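Local coordinates for protein 3-dehydroquinate dehydratase (PDB 2EGZ) that probably catalyses the cis-dehydration of 3-dehydroquinate to 3-dehydroshikimate through a Schiff-base intermediate, the third step of the chorismate pathway, at residues 147-150 and 151-154. Residues are numbered along the deposited sequence; the frame is centred on the assembly and turned at random.
Sequences ANSY and EDVA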
# COMPACT_ATOMS: atom_id res chain seq x y z
N ALA B 147 14.21 -11.68 -1.24
CA ALA B 147 14.31 -12.94 -1.95
C ALA B 147 14.30 -14.04 -0.89
O ALA B 147 15.01 -13.95 0.12
CB ALA B 147 15.60 -13.00 -2.77
N ASN B 148 13.48 -15.06 -1.10
CA ASN B 148 13.39 -16.17 -0.16
C ASN B 148 14.05 -17.42 -0.74
O ASN B 148 13.92 -18.52 -0.20
CB ASN B 148 11.93 -16.42 0.20
CG ASN B 148 11.33 -15.30 1.03
OD1 ASN B 148 10.46 -14.56 0.57
ND2 ASN B 148 11.82 -15.15 2.26
N SER B 149 14.77 -17.22 -1.84
CA SER B 149 15.47 -18.29 -2.55
C SER B 149 16.33 -17.65 -3.63
O SER B 149 16.16 -16.48 -3.95
CB SER B 149 14.48 -19.23 -3.22
OG SER B 149 13.85 -18.57 -4.30
N TYR B 150 17.25 -18.42 -4.21
CA TYR B 150 18.08 -17.89 -5.27
C TYR B 150 17.20 -17.69 -6.51
O TYR B 150 17.41 -16.77 -7.29
CB TYR B 150 19.24 -18.83 -5.59
CG TYR B 150 20.33 -18.82 -4.55
CD1 TYR B 150 20.94 -17.62 -4.17
CD2 TYR B 150 20.77 -20.00 -3.95
CE1 TYR B 150 21.97 -17.60 -3.23
CE2 TYR B 150 21.80 -19.99 -3.01
CZ TYR B 150 22.39 -18.79 -2.66
OH TYR B 150 23.42 -18.78 -1.75
N GLU B 151 16.19 -18.55 -6.65
CA GLU B 151 15.26 -18.47 -7.77
C GLU B 151 14.58 -17.10 -7.81
O GLU B 151 14.32 -16.55 -8.88
CB GLU B 151 14.17 -19.54 -7.65
CG GLU B 151 14.63 -20.90 -7.12
CD GLU B 151 15.58 -21.61 -8.06
OE1 GLU B 151 15.29 -21.65 -9.27
OE2 GLU B 151 16.60 -22.16 -7.58
N ASP B 152 14.28 -16.55 -6.63
CA ASP B 152 13.63 -15.24 -6.53
C ASP B 152 14.52 -14.13 -7.08
O ASP B 152 14.03 -13.14 -7.61
CB ASP B 152 13.28 -14.90 -5.07
CG ASP B 152 12.01 -15.57 -4.58
OD1 ASP B 152 11.18 -15.99 -5.42
OD2 ASP B 152 11.84 -15.66 -3.35
N VAL B 153 15.83 -14.30 -6.92
CA VAL B 153 16.79 -13.31 -7.40
C VAL B 153 16.84 -13.37 -8.92
O VAL B 153 16.68 -12.36 -9.60
CB VAL B 153 18.20 -13.58 -6.85
CG1 VAL B 153 19.16 -12.48 -7.29
CG2 VAL B 153 18.15 -13.67 -5.33
N ALA B 154 17.04 -14.57 -9.45
CA ALA B 154 17.11 -14.76 -10.89
C ALA B 154 15.83 -14.24 -11.55
O ALA B 154 15.89 -13.58 -12.58
CB ALA B 154 17.30 -16.25 -11.19
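S149 and D152 meet where the chain turns into helix 150-160. S149 is the N-cap. Its OG accepts from D152 N at 3.1 Å, with an N-H...O angle of 146°. OG lies between the backbone N and the carbonyl carbon (chi1 70°), which swings it back over the first turn. The D152 side chain accepts in turn from the loop: N148 N donates to its OD2 at 2.8 Å, and OD2 takes it on the lone pair that faces away from OD1. The tight side is apolar, and A147 and V153 are buried there. A147 CB packs on V153 CG2 at 3.7 Å and on D152 CB at 3.8 Å, with Y175 and I178 close by. In this TIM-barrel enzyme the turn links strand 140-146 to the helix that follows it. With an alanine here in place of D152, N148 N would probably lose its carboxylate partner and the loop one tie to the helix. The other side faces solvent: Y150 and E151 are exposed. E151 CB and CG merely skirt S149 OG. The Y150 side chain leads off from the helix start, and its ring meets Y175 edge-to-face. Y150 O accepts from A154 N at 3.1 Å, beginning the regular helical bonding.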